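Local coordinates for protein 2-methyl-3-hydroxypyridine-5-carboxylic acid oxygenase (PDB 3ALJ) that uses a bound FAD to catalyse the oxygenation and probable ring opening of 2-methyl-3-hydroxypyridine-5-carboxylic acid, a step in vitamin B6 breakdown, at residues G59-E64 / R367-R372; D71-S76 / P100-T105; M202-P207 / V246-F251. One frame throughout, in Å; residues are numbered along the deposited sequence. Where two conformers were deposited one is given.

Contact 1. Residues G59-E64 / R367-R372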
loop_
_atom_site.group_PDB
_atom_site.type_symbol
_atom_site.label_atom_id
_atom_site.label_comp_id
_atom_site.label_asym_id
_atom_site.label_seq_id
_atom_site.Cartn_x
_atom_site.Cartn_y
_atom_site.Cartn_z
ATOM N N GLY A 59 4.154 8.993 -2.450
ATOM C CA GLY A 59 4.867 7.701 -2.688
ATOM C C GLY A 59 5.842 7.833 -3.791
ATOM O O GLY A 59 6.920 7.213 -3.742
ATOM N N LEU A 60 5.484 8.555 -4.869
ATOM C CA LEU A 60 6.378 8.718 -5.987
ATOM C C LEU A 60 7.649 9.492 -5.552
ATOM O O LEU A 60 8.734 9.161 -6.051
ATOM C CB LEU A 60 5.626 9.395 -7.163
ATOM C CG LEU A 60 4.524 8.550 -7.758
ATOM C CD1 LEU A 60 3.697 9.436 -8.705
ATOM C CD2 LEU A 60 5.053 7.301 -8.495
ATOM N N ARG A 61 7.510 10.486 -4.651
ATOM C CA ARG A 61 8.668 11.249 -4.156
ATOM C C ARG A 61 9.502 10.320 -3.271
ATOM O O ARG A 61 10.741 10.436 -3.327
ATOM C CB ARG A 61 8.121 12.435 -3.341
ATOM C CG ARG A 61 7.562 13.601 -4.221
ATOM C CD ARG A 61 8.659 14.221 -5.147
ATOM N NE ARG A 61 9.467 15.129 -4.329
ATOM C CZ ARG A 61 10.265 16.031 -4.857
ATOM N NH1 ARG A 61 10.586 15.925 -6.134
ATOM N NH2 ARG A 61 10.827 16.946 -4.032
ATOM N N VAL A 62 8.886 9.402 -2.497
ATOM C CA VAL A 62 9.729 8.426 -1.827
ATOM C C VAL A 62 10.530 7.652 -2.849
ATOM O O VAL A 62 11.755 7.460 -2.678
ATOM C CB VAL A 62 8.889 7.458 -0.975
ATOM C CG1 VAL A 62 9.794 6.328 -0.398
ATOM C CG2 VAL A 62 8.214 8.181 0.197
ATOM N N LEU A 63 9.879 7.152 -3.920
ATOM C CA LEU A 63 10.632 6.378 -4.906
ATOM C C LEU A 63 11.783 7.161 -5.509
ATOM O O LEU A 63 12.880 6.641 -5.761
ATOM C CB LEU A 63 9.700 5.869 -6.068
ATOM C CG LEU A 63 8.737 4.770 -5.581
ATOM C CD1 LEU A 63 7.663 4.609 -6.620
ATOM C CD2 LEU A 63 9.503 3.438 -5.441
ATOM N N GLU A 64 11.537 8.460 -5.781
ATOM C CA GLU A 64 12.661 9.333 -6.222
ATOM C C GLU A 64 13.781 9.357 -5.238
ATOM O O GLU A 64 14.951 9.283 -5.625
ATOM C CB GLU A 64 12.029 10.737 -6.435
ATOM C CG GLU A 64 13.038 11.696 -7.065
ATOM C CD GLU A 64 12.429 13.154 -7.332
ATOM O OE1 GLU A 64 13.316 14.026 -7.455
ATOM O OE2 GLU A 64 11.193 13.283 -7.373
ATOM N N ARG A 367 -0.458 15.063 -1.032
ATOM C CA ARG A 367 0.240 16.321 -1.271
ATOM C C ARG A 367 1.542 16.435 -0.580
ATOM O O ARG A 367 2.405 17.274 -0.964
ATOM C CB ARG A 367 -0.667 17.500 -0.870
ATOM C CG ARG A 367 -1.837 17.667 -1.873
ATOM C CD ARG A 367 -2.769 18.790 -1.432
ATOM N NE ARG A 367 -1.978 19.990 -1.533
ATOM C CZ ARG A 367 -1.673 20.764 -0.519
ATOM N NH1 ARG A 367 -2.206 20.574 0.715
ATOM N NH2 ARG A 367 -0.811 21.728 -0.784
ATOM N N TYR A 368 1.771 15.660 0.531
ATOM C CA TYR A 368 2.988 15.775 1.280
ATOM C C TYR A 368 4.178 15.333 0.455
ATOM O O TYR A 368 4.188 14.243 -0.176
ATOM C CB TYR A 368 2.868 14.896 2.571
ATOM C CG TYR A 368 4.116 14.997 3.423
ATOM C CD1 TYR A 368 4.493 16.270 3.972
ATOM C CD2 TYR A 368 4.970 13.903 3.579
ATOM C CE1 TYR A 368 5.661 16.370 4.721
ATOM C CE2 TYR A 368 6.094 14.001 4.375
ATOM C CZ TYR A 368 6.479 15.276 4.894
ATOM O OH TYR A 368 7.636 15.401 5.651
ATOM N N ASP A 369 5.256 16.168 0.411
ATOM C CA ASP A 369 6.517 15.758 -0.209
ATOM C C ASP A 369 7.513 15.390 0.897
ATOM O O ASP A 369 8.031 16.268 1.583
ATOM C CB ASP A 369 7.104 16.954 -0.973
ATOM C CG ASP A 369 8.465 16.630 -1.430
ATOM O OD1 ASP A 369 8.857 15.465 -1.548
ATOM O OD2 ASP A 369 9.207 17.552 -1.773
ATOM N N PRO A 370 7.819 14.109 1.087
ATOM C CA PRO A 370 8.732 13.731 2.115
ATOM C C PRO A 370 10.149 14.206 1.845
ATOM O O PRO A 370 10.936 14.251 2.838
ATOM C CB PRO A 370 8.643 12.154 2.061
ATOM C CG PRO A 370 8.298 11.903 0.621
ATOM C CD PRO A 370 7.314 12.984 0.299
ATOM N N LEU A 371 10.573 14.541 0.609
ATOM C CA LEU A 371 12.012 14.903 0.367
ATOM C C LEU A 371 12.229 16.323 0.920
ATOM O O LEU A 371 13.230 16.567 1.652
ATOM C CB LEU A 371 12.264 14.813 -1.138
ATOM C CG LEU A 371 11.908 13.465 -1.837
ATOM C CD1 LEU A 371 12.567 13.479 -3.217
ATOM C CD2 LEU A 371 12.509 12.373 -0.962
ATOM N N ARG A 372 11.332 17.229 0.579
ATOM C CA ARG A 372 11.414 18.635 1.081
ATOM C C ARG A 372 10.703 18.876 2.354
ATOM O O ARG A 372 10.881 19.973 2.992
ATOM C CB ARG A 372 10.792 19.628 0.106
ATOM C CG ARG A 372 11.669 19.673 -1.132
ATOM C CD ARG A 372 11.146 20.638 -2.174
ATOM N NE ARG A 372 11.146 21.969 -1.617
ATOM C CZ ARG A 372 10.101 22.767 -1.752
ATOM N NH1 ARG A 372 9.089 22.341 -2.496
ATOM N NH2 ARG A 372 10.128 24.011 -1.243
#
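A salt-bridge network of Arg61, Glu64 and Asp369 joins helix 57-65 to the C-terminal tail. Arg61 grips the carboxylate of Asp369 side-on: NE gives a hydrogen bond to Asp369 OD1 (2.9 Å) lying in the guanidinium plane, and Arg61 NH2 reaches Asp369 OD2 at 2.8 Å, on the syn side but tilted out of the carboxylate plane, in a bent bond. The planes are turned 64° apart, and NE meets OD1 from above the carboxylate rather than within its plane. Bends at chi2 (-61°) and chi3 (-79°) turn the guanidinium so that its NE edge faces Asp369, while Arg61 NH1 makes a bent salt bridge to Glu64 OE2 (3.0 Å), the carboxylate well out of the guanidinium plane. Asp369 suits its place for a second reason. It opens an Asx turn, its OD1 accepting from the backbone N of Leu371 (2.9 Å) on the face opposite Arg61 NE, while the N of Arg372 adds a weak bond to OD2. A leucine at Arg61 would probably leave Asp369 and Glu64 without their shared cation and the tail less firmly held to the helix. Leu371 CD1 lies over one face of the guanidinium, offset toward its rim, 3.7 Å from Arg61 NE. Val62 CG2 touches Pro370 CG at 3.7 Å, and helix 300-314 backs this apolar patch with Val306 against Val62 and Phe309 against Leu371.

Contact 2. Residues D71-S76 / P100-T105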
loop_
_atom_site.group_PDB
_atom_site.type_symbol
_atom_site.label_atom_id
_atom_site.label_comp_id
_atom_site.label_asym_id
_atom_site.label_seq_id
_atom_site.Cartn_x
_atom_site.Cartn_y
_atom_site.Cartn_z
ATOM N N ASP A 71 12.337 3.126 -12.700
ATOM C CA ASP A 71 11.975 1.794 -12.974
ATOM C C ASP A 71 10.449 1.628 -12.680
ATOM O O ASP A 71 9.833 0.727 -13.274
ATOM C CB ASP A 71 12.760 0.794 -12.046
ATOM C CG ASP A 71 14.080 0.328 -12.625
ATOM O OD1 ASP A 71 14.474 0.760 -13.714
ATOM O OD2 ASP A 71 14.746 -0.482 -11.856
ATOM N N VAL A 72 9.891 2.386 -11.702
ATOM C CA VAL A 72 8.440 2.269 -11.476
ATOM C C VAL A 72 7.629 2.925 -12.629
ATOM O O VAL A 72 6.661 2.405 -13.071
ATOM C CB VAL A 72 8.152 2.896 -10.111
ATOM C CG1 VAL A 72 6.652 3.076 -9.916
ATOM C CG2 VAL A 72 8.686 1.950 -8.988
ATOM N N LEU A 73 8.094 4.150 -13.005
ATOM C CA LEU A 73 7.289 4.868 -14.061
ATOM C C LEU A 73 7.275 4.150 -15.408
ATOM O O LEU A 73 6.262 4.101 -16.088
ATOM C CB LEU A 73 7.866 6.285 -14.324
ATOM C CG LEU A 73 7.732 7.226 -13.117
ATOM C CD1 LEU A 73 8.231 8.666 -13.535
ATOM C CD2 LEU A 73 6.216 7.374 -12.685
ATOM N N GLN A 74 8.407 3.468 -15.758
ATOM C CA GLN A 74 8.405 2.604 -16.940
ATOM C C GLN A 74 7.470 1.405 -16.743
ATOM O O GLN A 74 7.652 0.753 -15.665
ATOM C CB GLN A 74 9.827 2.130 -17.123
ATOM C CG GLN A 74 9.974 1.194 -18.303
ATOM C CD GLN A 74 9.738 1.924 -19.660
ATOM O OE1 GLN A 74 10.155 3.081 -19.891
ATOM N NE2 GLN A 74 9.060 1.234 -20.542
ATOM N N GLY A 75 6.488 1.165 -17.567
ATOM C CA GLY A 75 5.583 0.047 -17.296
ATOM C C GLY A 75 4.412 0.321 -16.325
ATOM O O GLY A 75 3.743 -0.639 -15.922
ATOM N N SER A 76 4.203 1.616 -15.980
ATOM C CA SER A 76 3.012 1.925 -15.171
ATOM C C SER A 76 2.282 3.136 -15.843
ATOM O O SER A 76 2.748 3.627 -16.855
ATOM C CB SER A 76 3.393 2.205 -13.734
ATOM O OG SER A 76 4.243 3.367 -13.646
ATOM N N PRO A 100 0.736 14.480 -9.070
ATOM C CA PRO A 100 1.100 13.176 -9.664
ATOM C C PRO A 100 0.471 11.939 -8.989
ATOM O O PRO A 100 0.221 11.942 -7.794
ATOM C CB PRO A 100 2.598 13.174 -9.468
ATOM C CG PRO A 100 3.021 14.690 -9.540
ATOM C CD PRO A 100 1.918 15.330 -8.816
ATOM N N TRP A 101 0.122 10.942 -9.829
ATOM C CA TRP A 101 -0.399 9.653 -9.320
ATOM C C TRP A 101 -0.115 8.642 -10.357
ATOM O O TRP A 101 0.255 8.945 -11.494
ATOM C CB TRP A 101 -1.901 9.771 -8.931
ATOM C CG TRP A 101 -2.839 10.147 -10.042
ATOM C CD1 TRP A 101 -2.898 11.361 -10.746
ATOM C CD2 TRP A 101 -3.921 9.343 -10.553
ATOM N NE1 TRP A 101 -3.919 11.308 -11.704
ATOM C CE2 TRP A 101 -4.563 10.081 -11.587
ATOM C CE3 TRP A 101 -4.406 8.006 -10.277
ATOM C CZ2 TRP A 101 -5.667 9.601 -12.291
ATOM C CZ3 TRP A 101 -5.487 7.571 -10.924
ATOM C CH2 TRP A 101 -6.130 8.304 -11.926
ATOM N N ARG A 102 -0.273 7.368 -9.974
ATOM C CA ARG A 102 0.197 6.285 -10.840
ATOM C C ARG A 102 -0.455 5.018 -10.425
ATOM O O ARG A 102 -0.651 4.752 -9.197
ATOM C CB ARG A 102 1.739 6.092 -10.654
ATOM C CG ARG A 102 2.424 5.467 -11.899
ATOM C CD ARG A 102 2.428 6.508 -13.108
ATOM N NE ARG A 102 3.273 5.979 -14.161
ATOM C CZ ARG A 102 3.553 6.730 -15.225
ATOM N NH1 ARG A 102 2.941 7.897 -15.429
ATOM N NH2 ARG A 102 4.413 6.335 -16.116
ATOM N N ILE A 103 -0.808 4.156 -11.370
ATOM C CA ILE A 103 -1.375 2.810 -11.121
ATOM C C ILE A 103 -0.363 1.825 -11.686
ATOM O O ILE A 103 0.262 2.036 -12.738
ATOM C CB ILE A 103 -2.693 2.606 -11.816
ATOM C CG1 ILE A 103 -3.677 3.718 -11.356
ATOM C CG2 ILE A 103 -3.273 1.261 -11.494
ATOM C CD1 ILE A 103 -5.003 3.652 -12.104
ATOM N N MET A 104 -0.196 0.713 -10.940
ATOM C CA MET A 104 0.798 -0.331 -11.366
ATOM C C MET A 104 0.379 -1.631 -10.733
ATOM O O MET A 104 -0.358 -1.681 -9.764
ATOM C CB MET A 104 2.232 0.015 -10.942
ATOM C CG MET A 104 2.306 0.152 -9.385
ATOM S SD MET A 104 3.688 1.246 -8.895
ATOM C CE MET A 104 2.870 2.870 -9.258
ATOM N N THR A 105 0.990 -2.685 -11.243
ATOM C CA THR A 105 0.807 -3.972 -10.480
ATOM C C THR A 105 1.700 -3.916 -9.214
ATOM O O THR A 105 2.729 -3.280 -9.190
ATOM C CB THR A 105 1.116 -5.216 -11.381
ATOM O OG1 THR A 105 2.531 -5.278 -11.644
ATOM C CG2 THR A 105 0.336 -5.211 -12.702
HETATM O O HOH W 1 2.570 -2.174 -13.734
#
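Arg102 and Ser76 bury the most surface here, with Met104 next. The arginine leaves strand 101-105 with CG anti to the backbone N (chi1 -155°), bends at chi2, and lays its guanidinium against the end of helix 69-73. Arg102 NE gives a nearly straight bond to Ser76 OG (2.8 Å, 170°), and Arg102 NH2 one to Leu73 O (2.9 Å); both acceptors lie in the guanidinium plane, which fixes its rotation. Leu73 CD2 lies over one face, offset toward the rim, 3.6 Å from Arg102 NE. Serine suits its position because Ser76 OG accepts from the arginine while donating to Val72 O (2.7 Å). Leu73 O takes a second bond, from the N of Ser76, closing a type II turn in which Gly75 adopts a positive phi that a side chain would resist. Met104 packs its CB against Ser76 CB (3.7 Å), and, bent at chi3 (78°), its thioether brings Met104 SD to Val72 CG1 at 3.6 Å. A water bridges Gly75 O and the N of Thr105, the N-cap of helix 106-119. Strand 101-105 pairs with strand 52-56, whose Ile53 and Leu55 touch Met104, while Leu109 of helix 106-119 packs on Val72.

Contact 3. Residues M202-P207 / V246-F251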
loop_
_atom_site.group_PDB
_atom_site.type_symbol
_atom_site.label_atom_id
_atom_site.label_comp_id
_atom_site.label_asym_id
_atom_site.label_seq_id
_atom_site.Cartn_x
_atom_site.Cartn_y
_atom_site.Cartn_z
ATOM N N MET A 202 -16.784 2.212 -10.415
ATOM C CA MET A 202 -18.145 1.939 -10.884
ATOM C C MET A 202 -18.994 1.396 -9.749
ATOM O O MET A 202 -18.950 0.208 -9.373
ATOM C CB MET A 202 -18.118 0.885 -12.003
ATOM C CG MET A 202 -17.167 1.261 -13.143
ATOM S SD MET A 202 -16.894 -0.179 -14.178
ATOM C CE MET A 202 -16.144 0.540 -15.680
ATOM N N TRP A 203 -19.754 2.307 -9.110
ATOM C CA TRP A 203 -20.585 1.931 -7.935
ATOM C C TRP A 203 -22.017 1.576 -8.338
ATOM O O TRP A 203 -22.623 2.165 -9.302
ATOM C CB TRP A 203 -20.752 3.160 -7.054
ATOM C CG TRP A 203 -19.480 3.481 -6.234
ATOM C CD1 TRP A 203 -18.359 4.152 -6.646
ATOM C CD2 TRP A 203 -19.298 3.181 -4.861
ATOM N NE1 TRP A 203 -17.513 4.278 -5.546
ATOM C CE2 TRP A 203 -18.066 3.681 -4.444
ATOM C CE3 TRP A 203 -20.068 2.477 -3.913
ATOM C CZ2 TRP A 203 -17.568 3.515 -3.136
ATOM C CZ3 TRP A 203 -19.591 2.329 -2.607
ATOM C CH2 TRP A 203 -18.377 2.829 -2.229
ATOM N N ASN A 204 -22.622 0.678 -7.549
ATOM C CA ASN A 204 -24.066 0.440 -7.616
ATOM C C ASN A 204 -24.533 0.052 -6.246
ATOM O O ASN A 204 -23.842 -0.705 -5.570
ATOM C CB ASN A 204 -24.404 -0.753 -8.540
ATOM C CG ASN A 204 -23.976 -0.542 -9.949
ATOM O OD1 ASN A 204 -24.746 0.020 -10.812
ATOM N ND2 ASN A 204 -22.803 -0.997 -10.345
ATOM N N PHE A 205 -25.718 0.554 -5.893
ATOM C CA PHE A 205 -26.491 0.005 -4.758
ATOM C C PHE A 205 -27.712 -0.733 -5.231
ATOM O O PHE A 205 -28.242 -1.493 -4.405
ATOM C CB PHE A 205 -26.844 1.150 -3.816
ATOM C CG PHE A 205 -25.656 1.885 -3.269
ATOM C CD1 PHE A 205 -24.701 1.221 -2.510
ATOM C CD2 PHE A 205 -25.424 3.189 -3.555
ATOM C CE1 PHE A 205 -23.531 1.977 -2.020
ATOM C CE2 PHE A 205 -24.337 3.899 -3.059
ATOM C CZ PHE A 205 -23.418 3.288 -2.286
ATOM N N TRP A 206 -28.214 -0.475 -6.427
ATOM C CA TRP A 206 -29.387 -1.114 -6.956
ATOM C C TRP A 206 -29.016 -1.704 -8.272
ATOM O O TRP A 206 -28.285 -1.071 -9.017
ATOM C CB TRP A 206 -30.563 -0.048 -7.092
ATOM C CG TRP A 206 -31.812 -0.654 -7.691
ATOM C CD1 TRP A 206 -32.851 -1.198 -6.952
ATOM C CD2 TRP A 206 -32.075 -0.927 -9.064
ATOM N NE1 TRP A 206 -33.773 -1.681 -7.821
ATOM C CE2 TRP A 206 -33.331 -1.613 -9.101
ATOM C CE3 TRP A 206 -31.448 -0.619 -10.223
ATOM C CZ2 TRP A 206 -33.953 -1.962 -10.304
ATOM C CZ3 TRP A 206 -32.058 -1.032 -11.488
ATOM C CH2 TRP A 206 -33.282 -1.722 -11.463
ATOM N N PRO A 207 -29.507 -2.903 -8.646
ATOM C CA PRO A 207 -30.448 -3.758 -7.915
ATOM C C PRO A 207 -29.730 -4.612 -6.863
ATOM O O PRO A 207 -30.426 -5.211 -6.038
ATOM C CB PRO A 207 -31.036 -4.653 -9.034
ATOM C CG PRO A 207 -29.878 -4.807 -10.043
ATOM C CD PRO A 207 -29.224 -3.381 -10.022
ATOM N N VAL A 246 -21.044 -9.869 -14.843
ATOM C CA VAL A 246 -21.438 -9.385 -16.177
ATOM C C VAL A 246 -22.840 -8.735 -16.148
ATOM O O VAL A 246 -23.065 -7.677 -16.863
ATOM C CB VAL A 246 -21.350 -10.549 -17.194
ATOM C CG1 VAL A 246 -21.988 -10.115 -18.601
ATOM C CG2 VAL A 246 -19.902 -10.973 -17.379
ATOM N N GLU A 247 -23.769 -9.238 -15.328
ATOM C CA GLU A 247 -25.119 -8.633 -15.289
ATOM C C GLU A 247 -25.035 -7.143 -14.927
ATOM O O GLU A 247 -25.775 -6.337 -15.518
ATOM C CB GLU A 247 -26.026 -9.362 -14.308
ATOM C CG GLU A 247 -27.375 -8.639 -14.178
ATOM C CD GLU A 247 -28.358 -9.345 -13.224
ATOM O OE1 GLU A 247 -27.921 -9.878 -12.135
ATOM O OE2 GLU A 247 -29.568 -9.350 -13.598
ATOM N N MET A 248 -24.186 -6.783 -13.946
ATOM C CA MET A 248 -24.191 -5.382 -13.503
ATOM C C MET A 248 -23.074 -4.583 -14.131
ATOM O O MET A 248 -23.186 -3.394 -14.075
ATOM C CB MET A 248 -24.250 -5.277 -11.923
ATOM C CG MET A 248 -25.876 -5.350 -11.254
ATOM S SD MET A 248 -25.573 -5.433 -9.584
ATOM C CE MET A 248 -25.313 -3.640 -9.445
ATOM N N PHE A 249 -22.166 -5.196 -14.865
ATOM C CA PHE A 249 -21.092 -4.476 -15.566
ATOM C C PHE A 249 -20.908 -5.068 -16.945
ATOM O O PHE A 249 -19.822 -5.541 -17.321
ATOM C CB PHE A 249 -19.783 -4.566 -14.779
ATOM C CG PHE A 249 -19.954 -4.114 -13.322
ATOM C CD1 PHE A 249 -20.428 -4.995 -12.338
ATOM C CD2 PHE A 249 -19.642 -2.775 -12.880
ATOM C CE1 PHE A 249 -20.632 -4.617 -11.031
ATOM C CE2 PHE A 249 -19.818 -2.369 -11.527
ATOM C CZ PHE A 249 -20.335 -3.270 -10.584
ATOM N N PRO A 250 -21.997 -4.943 -17.735
ATOM C CA PRO A 250 -21.920 -5.694 -19.007
ATOM C C PRO A 250 -20.920 -5.161 -19.963
ATOM O O PRO A 250 -20.358 -5.886 -20.768
ATOM C CB PRO A 250 -23.395 -5.583 -19.524
ATOM C CG PRO A 250 -23.890 -4.277 -18.919
ATOM C CD PRO A 250 -23.356 -4.398 -17.429
ATOM N N PHE A 251 -20.584 -3.876 -19.860
ATOM C CA PHE A 251 -19.606 -3.208 -20.673
ATOM C C PHE A 251 -18.143 -3.698 -20.403
ATOM O O PHE A 251 -17.203 -3.370 -21.171
ATOM C CB PHE A 251 -19.734 -1.706 -20.497
ATOM C CG PHE A 251 -19.986 -1.348 -19.083
ATOM C CD1 PHE A 251 -21.297 -1.089 -18.671
ATOM C CD2 PHE A 251 -18.955 -1.333 -18.131
ATOM C CE1 PHE A 251 -21.602 -0.880 -17.294
ATOM C CE2 PHE A 251 -19.243 -1.109 -16.780
ATOM C CZ PHE A 251 -20.525 -0.896 -16.336
HETATM O O HOH W 2 -22.177 -0.665 -13.111
#
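Segment 202-207 leaves strand 199-203 and passes through a cis peptide before Pro207, while 246-251 continues from helix 242-248 into a short 3-10 segment. Their backbones stay well apart, the closest CA atoms, of Asn204 and Met248, being 8.3 Å from each other, and the touching parts run 138° apart in direction, so side chains fill the space between. Met202, extended at chi2 (166°) and chi3 (165°), runs antiparallel alongside Phe251, which carries Met202 SD to the edge of that ring, 3.6 Å from Phe251 CE2, in a Met-aromatic contact. The same sulfur stands oblique to the Phe249 ring, 5.3 Å from its centroid, and Met202 CB touches Phe249 CE2 at 3.7 Å. Met202 O meets the edge of the Phe249 ring in its plane. Asn204 ND2 comes within 3.4 Å of Phe249 CZ, amide and ring planes nearly perpendicular, and a water accepts from Asn204 ND2 and lies within hydrogen-bonding distance of Met248 O. Met248 reaches toward the Pro207 ring, though the position of its methyl is doubtful. Trp85 of strand 82-86 meets Phe251 edge-to-face, and Ile212 of strand 211-216 touches Phe249, placing the contact against the seven-stranded sheet. The chemistry is mostly apolar: methionine and phenylalanine give dispersion and weak electrostatic edge contacts, while the buried asparagine amide finds polar partners in the water and, through weak bonds, in Gln210 and His87.

How the contacts relate
From the N terminus, helix 57-65 supplies the first half of contact 1, and helix 69-73 follows to open contact 2. Contact 2 closes first, about 24 residues on, when strand 101-105 returns beside the helix end. Contact 3 then opens and closes in series with it, joining strand 199-203 to helix 242-248. Only the C-terminal tail, at 367-372, closes contact 1, whose long loop encloses the other two; none cross. Contacts 1 and 2 touch through Leu63 on Val72 and Leu60 on Pro100, forming one continuous packed region. Contact 3 lies apart, its centre about 28 Å from that of contact 2, at the seven-stranded sheet.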